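Local coordinates for shikimate kinase (Bacteroides thetaiotaomicron, PDB 3VAA), which probably catalyses the magnesium-dependent transfer of a phosphate from ATP to the 3-hydroxyl of shikimate, the fifth of seven steps to chorismate, at residues Phe29-Met34 and Thr121-Val126; Tyr173-Asp178 and Gln194-Leu199; Met25-Leu30 and Glu95-Ser100; Asn86-Val91 and Tyr109-Phe114. One frame throughout, in Å; residues are numbered along the deposited sequence. Where two conformers were deposited one is given.

Contacts 1, 2 and 3 belong to one parallel sheet with strand order 2-3-1-4-5. Contacts 1 and 3 use the two edges of the central strand 27-31 and share Phe29 and Leu30; their centres lie about 13 Å apart. Contact 2, about 10 Å from contact 1 between centres, covers the edge strand 173-176, whose Tyr173 O is 2.8 Å from Phe123 N in a probable hydrogen bond. Contact 4 lies on the face of the sheet that carries Phe29, with Leu88 CD1 3.9 Å from Phe29 CE1; its Asn111 side chain is about 7 Å from that of Arg81, a predicted substrate residue. The predicted ATP site follows shortly after strand 27-31, and Ser100 of contact 3 touches its Lys38.

Contact 1 (Phe29-Met34 and Thr121-Val126); sequences FLTGYM and TVFLNV
Thr31 turns its hydroxyl back onto the neighbouring strand, where OG1 donates a hydrogen bond to Val122 O, 2.9 Å away. With OG1 set between the backbone N and the carbonyl carbon (chi1 66°), it reaches that oxygen from above the carbonyl plane, while Thr31 N meets the same oxygen nearly end-on at 2.8 Å. Val122 O is therefore gripped by two donors from one residue. The Thr31 and Thr121 side chains run nearly perpendicular, with CG2 of each 4.1 Å from the other, and on the same face Phe29 CD2 comes 3.6 Å from Thr121 OG1. On the opposite face, Leu30 and Val122 run alongside one another in the same sense; Leu30 CD2 rests 3.9 Å from Val122 CB. The Phe123 ring presents its edge to Thr31 O and to the CA of Gly32. Where the strands part, a water takes the N-H of Tyr33 and donates to Leu124 O, 2.9 Å away.

The strands are parallel neighbours in the sheet, paired in register from Phe29-Thr121 to Thr31-Phe123, and Gly32 opens what fits a P-loop (Walker A), its carbonyl accepting from Lys38 NZ. Helix 111-118 covers Phe29 and Thr121, strand 97-100 flanks 27-31 on its other edge, strand 173-176 pairs on the far edge of 120-125, and helices 128-137 and 150-168 receive Tyr33.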
loop_
_atom_site.group_PDB
_atom_site.type_symbol
_atom_site.label_atom_id
_atom_site.label_comp_id
_atom_site.label_asym_id
_atom_site.label_seq_id
_atom_site.Cartn_x
_atom_site.Cartn_y
_atom_site.Cartn_z
ATOM N N PHE A 29 3.450 -3.084 8.206
ATOM C CA PHE A 29 3.076 -1.999 7.286
ATOM C C PHE A 29 3.252 -2.530 5.859
ATOM O O PHE A 29 4.294 -3.063 5.537
ATOM C CB PHE A 29 3.974 -0.780 7.429
ATOM C CG PHE A 29 3.861 -0.076 8.733
ATOM C CD1 PHE A 29 2.832 0.804 8.963
ATOM C CD2 PHE A 29 4.834 -0.254 9.722
ATOM C CE1 PHE A 29 2.743 1.475 10.152
ATOM C CE2 PHE A 29 4.751 0.417 10.926
ATOM C CZ PHE A 29 3.704 1.262 11.151
ATOM N N LEU A 30 2.233 -2.361 5.021
ATOM C CA LEU A 30 2.326 -2.761 3.622
ATOM C C LEU A 30 2.403 -1.501 2.778
ATOM O O LEU A 30 1.632 -0.538 2.972
ATOM C CB LEU A 30 1.134 -3.629 3.200
ATOM C CG LEU A 30 0.879 -4.869 4.063
ATOM C CD1 LEU A 30 -0.393 -5.603 3.611
ATOM C CD2 LEU A 30 2.060 -5.819 4.092
ATOM N N THR A 31 3.348 -1.511 1.841
ATOM C CA THR A 31 3.602 -0.399 0.966
ATOM C C THR A 31 3.670 -0.892 -0.482
ATOM O O THR A 31 3.930 -2.078 -0.747
ATOM C CB THR A 31 4.933 0.309 1.309
ATOM O OG1 THR A 31 6.031 -0.566 1.047
ATOM C CG2 THR A 31 4.971 0.777 2.806
ATOM N N GLY A 32 3.473 0.022 -1.415
ATOM C CA GLY A 32 3.531 -0.325 -2.827
ATOM C C GLY A 32 2.548 0.497 -3.627
ATOM O O GLY A 32 1.785 1.286 -3.076
ATOM N N TYR A 33 2.560 0.298 -4.943
ATOM C CA TYR A 33 1.743 1.100 -5.834
ATOM C C TYR A 33 0.311 0.616 -5.888
ATOM O O TYR A 33 0.017 -0.498 -5.451
ATOM C CB TYR A 33 2.370 1.035 -7.242
ATOM C CG TYR A 33 1.913 2.086 -8.224
ATOM C CD1 TYR A 33 2.073 3.447 -7.958
ATOM C CD2 TYR A 33 1.352 1.720 -9.449
ATOM C CE1 TYR A 33 1.659 4.405 -8.867
ATOM C CE2 TYR A 33 0.956 2.677 -10.370
ATOM C CZ TYR A 33 1.105 4.015 -10.074
ATOM O OH TYR A 33 0.697 4.939 -11.005
ATOM N N MET A 34 -0.582 1.459 -6.394
ATOM C CA MET A 34 -1.953 1.022 -6.643
ATOM C C MET A 34 -1.905 -0.204 -7.554
ATOM O O MET A 34 -1.119 -0.260 -8.524
ATOM C CB MET A 34 -2.798 2.117 -7.313
ATOM C CG MET A 34 -2.262 2.638 -8.622
ATOM S SD MET A 34 -3.429 3.763 -9.408
ATOM C CE MET A 34 -2.502 4.345 -10.807
ATOM N N THR A 121 8.013 -3.644 7.847
ATOM C CA THR A 121 7.579 -2.939 6.656
ATOM C C THR A 121 7.885 -3.738 5.401
ATOM O O THR A 121 8.999 -4.165 5.171
ATOM C CB THR A 121 8.207 -1.522 6.651
ATOM O OG1 THR A 121 7.815 -0.866 7.872
ATOM C CG2 THR A 121 7.733 -0.698 5.459
ATOM N N VAL A 122 6.845 -3.965 4.597
ATOM C CA VAL A 122 6.950 -4.765 3.397
ATOM C C VAL A 122 6.603 -3.966 2.148
ATOM O O VAL A 122 5.590 -3.247 2.119
ATOM C CB VAL A 122 5.946 -5.960 3.471
ATOM C CG1 VAL A 122 6.140 -6.915 2.315
ATOM C CG2 VAL A 122 6.066 -6.705 4.786
ATOM N N PHE A 123 7.460 -4.056 1.135
ATOM C CA PHE A 123 7.132 -3.505 -0.171
ATOM C C PHE A 123 6.595 -4.625 -1.051
ATOM O O PHE A 123 7.302 -5.626 -1.280
ATOM C CB PHE A 123 8.334 -2.843 -0.793
ATOM C CG PHE A 123 8.206 -2.562 -2.261
ATOM C CD1 PHE A 123 7.048 -2.033 -2.798
ATOM C CD2 PHE A 123 9.300 -2.746 -3.097
ATOM C CE1 PHE A 123 6.951 -1.763 -4.151
ATOM C CE2 PHE A 123 9.216 -2.471 -4.448
ATOM C CZ PHE A 123 8.042 -1.976 -4.977
ATOM N N LEU A 124 5.345 -4.477 -1.502
ATOM C CA LEU A 124 4.736 -5.427 -2.437
ATOM C C LEU A 124 5.227 -5.065 -3.825
ATOM O O LEU A 124 4.716 -4.144 -4.470
ATOM C CB LEU A 124 3.201 -5.401 -2.406
ATOM C CG LEU A 124 2.538 -6.112 -1.228
ATOM C CD1 LEU A 124 2.895 -5.458 0.092
ATOM C CD2 LEU A 124 1.002 -6.154 -1.439
ATOM N N ASN A 125 6.273 -5.764 -4.242
ATOM C CA ASN A 125 6.896 -5.572 -5.519
ATOM C C ASN A 125 6.132 -6.350 -6.572
ATOM O O ASN A 125 6.032 -7.574 -6.496
ATOM C CB ASN A 125 8.352 -6.075 -5.428
ATOM C CG ASN A 125 9.098 -5.982 -6.753
ATOM O OD1 ASN A 125 8.906 -5.042 -7.525
ATOM N ND2 ASN A 125 9.966 -6.946 -7.000
ATOM N N VAL A 126 5.593 -5.618 -7.533
ATOM C CA VAL A 126 4.789 -6.200 -8.615
ATOM C C VAL A 126 5.303 -5.707 -9.965
ATOM O O VAL A 126 5.483 -4.520 -10.191
ATOM C CB VAL A 126 3.316 -5.880 -8.419
ATOM C CG1 VAL A 126 2.447 -6.454 -9.586
ATOM C CG2 VAL A 126 2.832 -6.451 -7.064
HETATM O O HOH W 1 4.086 -1.868 -6.115
#

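Contact 2 (Tyr173-Asp178 and Gln194-Leu199); sequences YIFNAD and QELLEL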
loop_
_atom_site.group_PDB
_atom_site.type_symbol
_atom_site.label_atom_id
_atom_site.label_comp_id
_atom_site.label_asym_id
_atom_site.label_seq_id
_atom_site.Cartn_x
_atom_site.Cartn_y
_atom_site.Cartn_z
ATOM N N TYR A 173 11.490 -5.389 4.111
ATOM C CA TYR A 173 11.170 -6.598 3.375
ATOM C C TYR A 173 10.625 -6.283 1.995
ATOM O O TYR A 173 9.801 -5.377 1.849
ATOM C CB TYR A 173 10.111 -7.406 4.117
ATOM C CG TYR A 173 10.486 -7.822 5.509
ATOM C CD1 TYR A 173 11.277 -8.947 5.732
ATOM C CD2 TYR A 173 10.022 -7.116 6.612
ATOM C CE1 TYR A 173 11.613 -9.333 7.020
ATOM C CE2 TYR A 173 10.345 -7.502 7.894
ATOM C CZ TYR A 173 11.140 -8.611 8.090
ATOM O OH TYR A 173 11.456 -9.000 9.368
ATOM N N ILE A 174 11.094 -7.022 0.989
ATOM C CA ILE A 174 10.613 -6.863 -0.383
ATOM C C ILE A 174 9.994 -8.209 -0.777
ATOM O O ILE A 174 10.662 -9.247 -0.774
ATOM C CB ILE A 174 11.707 -6.381 -1.359
ATOM C CG1 ILE A 174 12.260 -5.008 -0.915
ATOM C CG2 ILE A 174 11.148 -6.259 -2.791
ATOM C CD1 ILE A 174 13.327 -4.429 -1.847
ATOM N N PHE A 175 8.713 -8.176 -1.107
ATOM C CA PHE A 175 7.939 -9.362 -1.409
ATOM C C PHE A 175 7.314 -9.282 -2.793
ATOM O O PHE A 175 6.686 -8.297 -3.149
ATOM C CB PHE A 175 6.845 -9.517 -0.351
ATOM C CG PHE A 175 5.964 -10.736 -0.520
ATOM C CD1 PHE A 175 6.409 -11.991 -0.109
ATOM C CD2 PHE A 175 4.679 -10.619 -1.012
ATOM C CE1 PHE A 175 5.590 -13.108 -0.231
ATOM C CE2 PHE A 175 3.855 -11.731 -1.131
ATOM C CZ PHE A 175 4.323 -12.984 -0.738
ATOM N N ASN A 176 7.487 -10.339 -3.574
ATOM C CA ASN A 176 6.870 -10.401 -4.905
ATOM C C ASN A 176 5.384 -10.723 -4.757
ATOM O O ASN A 176 4.999 -11.800 -4.270
ATOM C CB ASN A 176 7.609 -11.405 -5.801
ATOM C CG ASN A 176 6.969 -11.564 -7.168
ATOM O OD1 ASN A 176 5.750 -11.709 -7.283
ATOM N ND2 ASN A 176 7.801 -11.575 -8.220
ATOM N N ALA A 177 4.549 -9.772 -5.172
ATOM C CA ALA A 177 3.117 -9.884 -5.034
ATOM C C ALA A 177 2.428 -10.063 -6.400
ATOM O O ALA A 177 1.268 -9.694 -6.559
ATOM C CB ALA A 177 2.583 -8.637 -4.293
ATOM N N ASP A 178 3.160 -10.637 -7.366
ATOM C CA ASP A 178 2.636 -10.870 -8.725
ATOM C C ASP A 178 1.448 -11.803 -8.755
ATOM O O ASP A 178 0.596 -11.679 -9.640
ATOM C CB ASP A 178 3.687 -11.512 -9.644
ATOM C CG ASP A 178 4.812 -10.565 -10.040
ATOM O OD1 ASP A 178 4.625 -9.339 -9.946
ATOM O OD2 ASP A 178 5.881 -11.070 -10.482
ATOM N N GLN A 194 4.363 -14.872 5.525
ATOM C CA GLN A 194 4.449 -15.264 6.913
ATOM C C GLN A 194 5.833 -15.857 7.198
ATOM O O GLN A 194 6.423 -15.597 8.248
ATOM C CB GLN A 194 3.327 -16.256 7.231
ATOM C CG GLN A 194 3.130 -16.578 8.694
ATOM C CD GLN A 194 1.856 -17.381 8.946
ATOM O OE1 GLN A 194 1.217 -17.879 8.013
ATOM N NE2 GLN A 194 1.485 -17.507 10.209
ATOM N N GLU A 195 6.362 -16.631 6.252
ATOM C CA GLU A 195 7.680 -17.231 6.418
ATOM C C GLU A 195 8.771 -16.155 6.360
ATOM O O GLU A 195 9.676 -16.131 7.211
ATOM C CB GLU A 195 7.913 -18.318 5.358
ATOM C CG GLU A 195 9.196 -19.134 5.554
ATOM C CD GLU A 195 9.303 -20.327 4.598
ATOM O OE1 GLU A 195 8.299 -20.649 3.919
ATOM O OE2 GLU A 195 10.390 -20.948 4.533
ATOM N N LEU A 196 8.676 -15.262 5.377
ATOM C CA LEU A 196 9.649 -14.176 5.202
ATOM C C LEU A 196 9.743 -13.293 6.447
ATOM O O LEU A 196 10.835 -12.903 6.859
ATOM C CB LEU A 196 9.277 -13.310 3.983
ATOM C CG LEU A 196 10.225 -12.157 3.603
ATOM C CD1 LEU A 196 11.606 -12.673 3.163
ATOM C CD2 LEU A 196 9.597 -11.270 2.505
ATOM N N LEU A 197 8.597 -12.982 7.039
ATOM C CA LEU A 197 8.553 -12.137 8.242
ATOM C C LEU A 197 8.832 -12.884 9.535
ATOM O O LEU A 197 8.850 -12.276 10.614
ATOM C CB LEU A 197 7.200 -11.420 8.341
ATOM C CG LEU A 197 7.092 -10.102 7.579
ATOM C CD1 LEU A 197 7.685 -10.187 6.179
ATOM C CD2 LEU A 197 5.629 -9.622 7.564
ATOM N N GLU A 198 9.064 -14.190 9.428
ATOM C CA GLU A 198 9.338 -15.041 10.582
ATOM C C GLU A 198 8.188 -14.993 11.577
ATOM O O GLU A 198 8.378 -14.741 12.767
ATOM C CB GLU A 198 10.675 -14.671 11.234
ATOM C CG GLU A 198 11.857 -14.878 10.299
ATOM C CD GLU A 198 13.197 -14.559 10.944
ATOM O OE1 GLU A 198 13.221 -14.123 12.120
ATOM O OE2 GLU A 198 14.228 -14.739 10.264
ATOM N N LEU A 199 6.989 -15.220 11.053
ATOM C CA LEU A 199 5.768 -15.253 11.842
ATOM C C LEU A 199 5.081 -16.582 11.595
ATOM O O LEU A 199 5.582 -17.429 10.844
ATOM C CB LEU A 199 4.828 -14.103 11.454
ATOM C CG LEU A 199 5.343 -12.691 11.743
ATOM C CD1 LEU A 199 4.359 -11.642 11.241
ATOM C CD2 LEU A 199 5.601 -12.515 13.227
ATOM O OXT LEU A 199 4.002 -16.838 12.130
#
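Tyr173 has its CG anti to the carbonyl carbon (chi1 -59°), which swings the ring out toward the end of helix 183-196, while Leu196 has CG anti to its own backbone N (chi1 -177°) and extends its branch toward the strand. The two side chains run antiparallel alongside one another, with Tyr173 CD1 4.0 Å from Leu196 CG. Leu197 supplies the closer partner: its CD1 sits over the centre of one face of the tyrosine ring, 3.8 Å from the centroid and 12° off the normal, a CH-pi contact. Farther along the strand, Leu196 CD2 reaches the Phe175 ring at CD1, 4.2 Å away, and is 4.0 Å from Ile174 O.

Just past these leucines the chain ends. Glu198, with positive phi, closes the helix in a Schellman motif: its N-H bonds to Glu195 O, and Leu199 N to Gln194 O at 2.9 Å. Gln194 NE2 also donates to the terminal carboxylate, meeting Leu199 OXT at 3.2 Å. At the far end of the strand Asn176 forms an Asx turn, its OD1 accepting from Asp178 N. Lys120, from the adjoining strand, donates to Leu197 O and weakly to Tyr173 OH.

No hydrogen bond links the two segments directly; the backbone of 173-176 bonds instead to strand 120-125. The join rests on dispersion and the CH-pi contact, so shape fit rather than directional bonding probably sets how the helix end lies on this edge strand.

Contact 3 (Met25-Leu30 and Glu95-Ser100); sequences MVRIFL and ENVVIS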
loop_
_atom_site.group_PDB
_atom_site.type_symbol
_atom_site.label_atom_id
_atom_site.label_comp_id
_atom_site.label_asym_id
_atom_site.label_seq_id
_atom_site.Cartn_x
_atom_site.Cartn_y
_atom_site.Cartn_z
ATOM N N MET A 25 4.106 -9.215 19.941
ATOM C CA MET A 25 3.208 -8.215 19.348
ATOM C C MET A 25 3.493 -8.078 17.854
ATOM O O MET A 25 4.647 -8.032 17.449
ATOM C CB MET A 25 3.395 -6.874 20.068
ATOM C CG MET A 25 2.435 -5.759 19.658
ATOM S SD MET A 25 2.875 -4.880 18.145
ATOM C CE MET A 25 4.345 -3.989 18.666
ATOM N N VAL A 26 2.438 -8.030 17.042
ATOM C CA VAL A 26 2.570 -7.898 15.594
ATOM C C VAL A 26 2.159 -6.513 15.080
ATOM O O VAL A 26 1.089 -6.025 15.414
ATOM C CB VAL A 26 1.673 -8.919 14.873
ATOM C CG1 VAL A 26 1.721 -8.698 13.360
ATOM C CG2 VAL A 26 2.084 -10.337 15.228
ATOM N N ARG A 27 3.019 -5.888 14.282
ATOM C CA ARG A 27 2.707 -4.603 13.631
ATOM C C ARG A 27 3.380 -4.605 12.257
ATOM O O ARG A 27 4.614 -4.493 12.140
ATOM C CB ARG A 27 3.137 -3.389 14.454
ATOM C CG ARG A 27 2.764 -2.022 13.818
ATOM C CD ARG A 27 3.373 -0.902 14.615
ATOM N NE ARG A 27 2.809 -0.843 15.944
ATOM C CZ ARG A 27 3.482 -0.616 17.069
ATOM N NH1 ARG A 27 4.804 -0.466 17.092
ATOM N NH2 ARG A 27 2.813 -0.564 18.205
ATOM N N ILE A 28 2.559 -4.763 11.221
ATOM C CA ILE A 28 3.035 -4.837 9.844
ATOM C C ILE A 28 2.556 -3.656 9.013
ATOM O O ILE A 28 1.395 -3.247 9.117
ATOM C CB ILE A 28 2.469 -6.139 9.140
ATOM C CG1 ILE A 28 2.695 -7.389 9.988
ATOM C CG2 ILE A 28 3.061 -6.297 7.728
ATOM C CD1 ILE A 28 4.104 -7.686 10.271
ATOM N N PHE A 29 3.450 -3.084 8.206
ATOM C CA PHE A 29 3.076 -1.999 7.286
ATOM C C PHE A 29 3.252 -2.530 5.859
ATOM O O PHE A 29 4.294 -3.063 5.537
ATOM C CB PHE A 29 3.974 -0.780 7.429
ATOM C CG PHE A 29 3.861 -0.076 8.733
ATOM C CD1 PHE A 29 2.832 0.804 8.963
ATOM C CD2 PHE A 29 4.834 -0.254 9.722
ATOM C CE1 PHE A 29 2.743 1.475 10.152
ATOM C CE2 PHE A 29 4.751 0.417 10.926
ATOM C CZ PHE A 29 3.704 1.262 11.151
ATOM N N LEU A 30 2.233 -2.361 5.021
ATOM C CA LEU A 30 2.326 -2.761 3.622
ATOM C C LEU A 30 2.403 -1.501 2.778
ATOM O O LEU A 30 1.632 -0.538 2.972
ATOM C CB LEU A 30 1.134 -3.629 3.200
ATOM C CG LEU A 30 0.879 -4.869 4.063
ATOM C CD1 LEU A 30 -0.393 -5.603 3.611
ATOM C CD2 LEU A 30 2.060 -5.819 4.092
ATOM N N GLU A 95 -1.292 -2.000 18.345
ATOM C CA GLU A 95 -0.589 -3.275 18.496
ATOM C C GLU A 95 -1.433 -4.403 17.905
ATOM O O GLU A 95 -2.667 -4.376 18.016
ATOM C CB GLU A 95 -0.293 -3.540 19.986
ATOM C CG GLU A 95 0.639 -2.514 20.608
ATOM C CD GLU A 95 0.994 -2.820 22.064
ATOM O OE1 GLU A 95 0.310 -3.651 22.700
ATOM O OE2 GLU A 95 1.960 -2.210 22.571
ATOM N N ASN A 96 -0.766 -5.386 17.285
ATOM C CA ASN A 96 -1.428 -6.549 16.667
ATOM C C ASN A 96 -2.343 -6.098 15.554
ATOM O O ASN A 96 -3.567 -6.158 15.664
ATOM C CB ASN A 96 -2.158 -7.371 17.716
ATOM C CG ASN A 96 -1.214 -7.973 18.698
ATOM O OD1 ASN A 96 -0.179 -8.503 18.313
ATOM N ND2 ASN A 96 -1.549 -7.891 19.983
ATOM N N VAL A 97 -1.716 -5.656 14.469
ATOM C CA VAL A 97 -2.437 -5.095 13.355
ATOM C C VAL A 97 -1.616 -5.176 12.073
ATOM O O VAL A 97 -0.387 -5.252 12.110
ATOM C CB VAL A 97 -2.776 -3.595 13.668
ATOM C CG1 VAL A 97 -1.497 -2.751 13.829
ATOM C CG2 VAL A 97 -3.639 -3.005 12.617
ATOM N N VAL A 98 -2.318 -5.214 10.948
ATOM C CA VAL A 98 -1.706 -5.128 9.630
ATOM C C VAL A 98 -2.233 -3.826 9.066
ATOM O O VAL A 98 -3.451 -3.607 9.045
ATOM C CB VAL A 98 -2.100 -6.289 8.693
ATOM C CG1 VAL A 98 -1.519 -6.032 7.291
ATOM C CG2 VAL A 98 -1.608 -7.599 9.271
ATOM N N ILE A 99 -1.317 -2.971 8.623
ATOM C CA ILE A 99 -1.633 -1.642 8.144
ATOM C C ILE A 99 -1.220 -1.427 6.696
ATOM O O ILE A 99 -0.071 -1.581 6.345
ATOM C CB ILE A 99 -0.916 -0.565 8.995
ATOM C CG1 ILE A 99 -1.340 -0.684 10.459
ATOM C CG2 ILE A 99 -1.212 0.832 8.409
ATOM C CD1 ILE A 99 -0.502 0.089 11.455
ATOM N N SER A 100 -2.181 -1.080 5.859
ATOM C CA SER A 100 -1.911 -0.759 4.470
ATOM C C SER A 100 -1.798 0.768 4.325
ATOM O O SER A 100 -2.552 1.524 4.954
ATOM C CB SER A 100 -3.008 -1.279 3.572
ATOM O OG SER A 100 -2.753 -0.862 2.254
#
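Glu95 CG comes up obliquely to the guanidinium of Arg27, 3.8 Å from NH2, and Met25 CE lies over one face of the same group, 3.6 Å above its plane and toward the rim. The guanidinium of Arg27 and the carboxylate of Glu95 are turned 41° from each other, and their charged atoms do not touch: Arg27 NH2 and Glu95 OE2 are 4.7 Å apart. Arginine's stronger partners are backbone carbonyls, Phe94 O at NE and Thr118 O at NH1. Met25, bent at chi2 and chi3, runs nearly perpendicular to Glu95, its CG 3.5 Å from Glu95 CB. The amide of Asn96 turns its OD1 to Val26 N, 2.9 Å away, a nearly straight bond (170° at the hydrogen) whose donor is tilted from the carbonyl plane.

Beyond this start the parallel strands pair regularly: Val97 O accepts from Ile28 N, Ile28 O from Ile99 N, and Ile99 O from Leu30 N at 2.8 Å. Ile99 runs alongside Phe29 in the same sense, its CD1 3.8 Å from the ring's CE1. On the other face Leu30 CD1 meets Val98 CG1 at 3.9 Å.

Polarity is thus graded along the strand pair. The outer end is tied by the Asn96 amide and by Met25 and Glu95 packing through their carbon chains; Glu95 probably favours the arginine's charge weakly, without a salt bridge. The buried stretch relies on backbone bonds and apolar side chains, aliphatic and aromatic, and ends at Ser100, which touches Lys38 of the predicted ATP site.

Contact 4 (Asn86-Val91 and Tyr109-Phe114); sequences NMLHEV and YDNMEF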
loop_
_atom_site.group_PDB
_atom_site.type_symbol
_atom_site.label_atom_id
_atom_site.label_comp_id
_atom_site.label_asym_id
_atom_site.label_seq_id
_atom_site.Cartn_x
_atom_site.Cartn_y
_atom_site.Cartn_z
ATOM N N ASN A 86 0.555 12.494 9.918
ATOM C CA ASN A 86 0.037 12.504 11.267
ATOM C C ASN A 86 -0.823 11.269 11.576
ATOM O O ASN A 86 -0.730 10.698 12.655
ATOM C CB ASN A 86 -0.732 13.799 11.535
ATOM C CG ASN A 86 0.159 15.005 11.557
ATOM O OD1 ASN A 86 1.349 14.905 11.905
ATOM N ND2 ASN A 86 -0.422 16.187 11.276
ATOM N N MET A 87 -1.628 10.824 10.610
ATOM C CA MET A 87 -2.448 9.658 10.827
ATOM C C MET A 87 -1.592 8.372 10.834
ATOM O O MET A 87 -1.887 7.430 11.590
ATOM C CB MET A 87 -3.580 9.591 9.800
ATOM C CG MET A 87 -4.644 10.692 9.956
ATOM S SD MET A 87 -5.307 10.872 11.622
ATOM C CE MET A 87 -4.216 12.136 12.352
ATOM N N LEU A 88 -0.548 8.335 10.027
ATOM C CA LEU A 88 0.423 7.231 10.055
ATOM C C LEU A 88 0.988 7.113 11.478
ATOM O O LEU A 88 1.095 6.010 12.023
ATOM C CB LEU A 88 1.556 7.465 9.067
ATOM C CG LEU A 88 2.699 6.442 9.061
ATOM C CD1 LEU A 88 2.155 5.033 8.766
ATOM C CD2 LEU A 88 3.783 6.841 8.032
ATOM N N HIS A 89 1.333 8.248 12.100
ATOM C CA HIS A 89 1.847 8.218 13.464
ATOM C C HIS A 89 0.824 7.709 14.471
ATOM O O HIS A 89 1.192 7.067 15.449
ATOM C CB HIS A 89 2.465 9.573 13.843
ATOM C CG HIS A 89 3.792 9.799 13.201
ATOM N ND1 HIS A 89 4.944 9.990 13.929
ATOM C CD2 HIS A 89 4.174 9.748 11.902
ATOM C CE1 HIS A 89 5.969 10.116 13.105
ATOM N NE2 HIS A 89 5.533 9.973 11.868
ATOM N N GLU A 90 -0.448 7.991 14.243
ATOM C CA GLU A 90 -1.489 7.478 15.118
ATOM C C GLU A 90 -1.641 5.959 14.995
ATOM O O GLU A 90 -1.681 5.254 16.008
ATOM C CB GLU A 90 -2.833 8.147 14.838
ATOM C CG GLU A 90 -2.914 9.580 15.273
ATOM C CD GLU A 90 -4.346 10.086 15.358
ATOM O OE1 GLU A 90 -5.278 9.306 15.067
ATOM O OE2 GLU A 90 -4.557 11.260 15.710
ATOM N N VAL A 91 -1.722 5.456 13.754
ATOM C CA VAL A 91 -1.951 4.008 13.570
ATOM C C VAL A 91 -0.719 3.222 13.974
ATOM O O VAL A 91 -0.815 2.054 14.348
ATOM C CB VAL A 91 -2.422 3.640 12.128
ATOM C CG1 VAL A 91 -3.743 4.377 11.795
ATOM C CG2 VAL A 91 -1.375 3.946 11.085
ATOM N N TYR A 109 8.004 13.093 4.184
ATOM C CA TYR A 109 8.535 13.189 5.552
ATOM C C TYR A 109 9.573 12.094 5.774
ATOM O O TYR A 109 10.362 11.814 4.859
ATOM C CB TYR A 109 7.376 13.149 6.570
ATOM C CG TYR A 109 6.456 14.348 6.435
ATOM C CD1 TYR A 109 6.747 15.544 7.088
ATOM C CD2 TYR A 109 5.320 14.303 5.649
ATOM C CE1 TYR A 109 5.930 16.655 6.949
ATOM C CE2 TYR A 109 4.502 15.416 5.488
ATOM C CZ TYR A 109 4.803 16.579 6.147
ATOM O OH TYR A 109 4.001 17.677 6.015
ATOM N N ASP A 110 9.604 11.494 6.972
ATOM C CA ASP A 110 10.455 10.326 7.233
ATOM C C ASP A 110 9.543 9.092 7.320
ATOM O O ASP A 110 9.837 8.137 8.042
ATOM C CB ASP A 110 11.208 10.490 8.565
ATOM C CG ASP A 110 10.268 10.677 9.762
ATOM O OD1 ASP A 110 9.073 11.019 9.556
ATOM O OD2 ASP A 110 10.743 10.499 10.917
ATOM N N ASN A 111 8.448 9.098 6.564
ATOM C CA ASN A 111 7.435 8.032 6.679
ATOM C C ASN A 111 7.985 6.614 6.544
ATOM O O ASN A 111 7.598 5.735 7.309
ATOM C CB ASN A 111 6.318 8.246 5.657
ATOM C CG ASN A 111 5.393 9.432 5.992
ATOM O OD1 ASN A 111 5.489 10.068 7.050
ATOM N ND2 ASN A 111 4.474 9.727 5.061
ATOM N N MET A 112 8.868 6.389 5.573
ATOM C CA MET A 112 9.407 5.042 5.364
ATOM C C MET A 112 10.331 4.668 6.512
ATOM O O MET A 112 10.239 3.572 7.053
ATOM C CB MET A 112 10.128 4.906 4.025
ATOM C CG MET A 112 10.616 3.451 3.719
ATOM S SD MET A 112 9.301 2.202 3.736
ATOM C CE MET A 112 8.240 3.194 2.899
ATOM N N GLU A 113 11.197 5.597 6.908
ATOM C CA GLU A 113 12.127 5.357 7.994
ATOM C C GLU A 113 11.336 5.100 9.285
ATOM O O GLU A 113 11.689 4.225 10.089
ATOM C CB GLU A 113 13.065 6.554 8.113
ATOM C CG GLU A 113 14.034 6.539 9.255
ATOM C CD GLU A 113 14.778 7.865 9.361
ATOM O OE1 GLU A 113 15.778 8.051 8.638
ATOM O OE2 GLU A 113 14.357 8.722 10.168
ATOM N N PHE A 114 10.245 5.845 9.462
ATOM C CA PHE A 114 9.397 5.708 10.636
ATOM C C PHE A 114 8.701 4.357 10.688
ATOM O O PHE A 114 8.714 3.666 11.723
ATOM C CB PHE A 114 8.423 6.879 10.711
ATOM C CG PHE A 114 7.422 6.759 11.817
ATOM C CD1 PHE A 114 7.785 7.033 13.127
ATOM C CD2 PHE A 114 6.121 6.399 11.543
ATOM C CE1 PHE A 114 6.850 6.913 14.159
ATOM C CE2 PHE A 114 5.172 6.283 12.550
ATOM C CZ PHE A 114 5.540 6.553 13.865
HETATM O O HOH W 2 6.780 9.839 9.460
#
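His89 and Phe114 stack face to face, their centroids 3.6 Å apart and the planes at 7°, so that His89 CE1 comes 3.5 Å from Phe114 CE1. Beside the stack, Leu88 CD2 packs on the amide carbon of Asn111, 3.7 Å away, and Leu88 CG nears Phe114 CD2.

A water in the plane of the histidine ring lies 2.7 Å from His89 NE2. It donates to Asp110 OD1 at 2.6 Å and to Asn111 OD1 at 2.7 Å, so it ties the imidazole to the start of the second helix. Phe114, with CG anti to its backbone N (chi1 175°), extends toward His89. Asn111 is held in turn by Ala105 O, which accepts from its ND2.

Leu88 also reaches Phe29 of the central strand, and Met112 touches Thr31 there. The contact joins the C-terminal turns of helix 68-91 to the first turn of helix 111-118, two helices on one face of the parallel sheet, in the alpha/beta fold of P-loop kinases to which shikimate kinases belong.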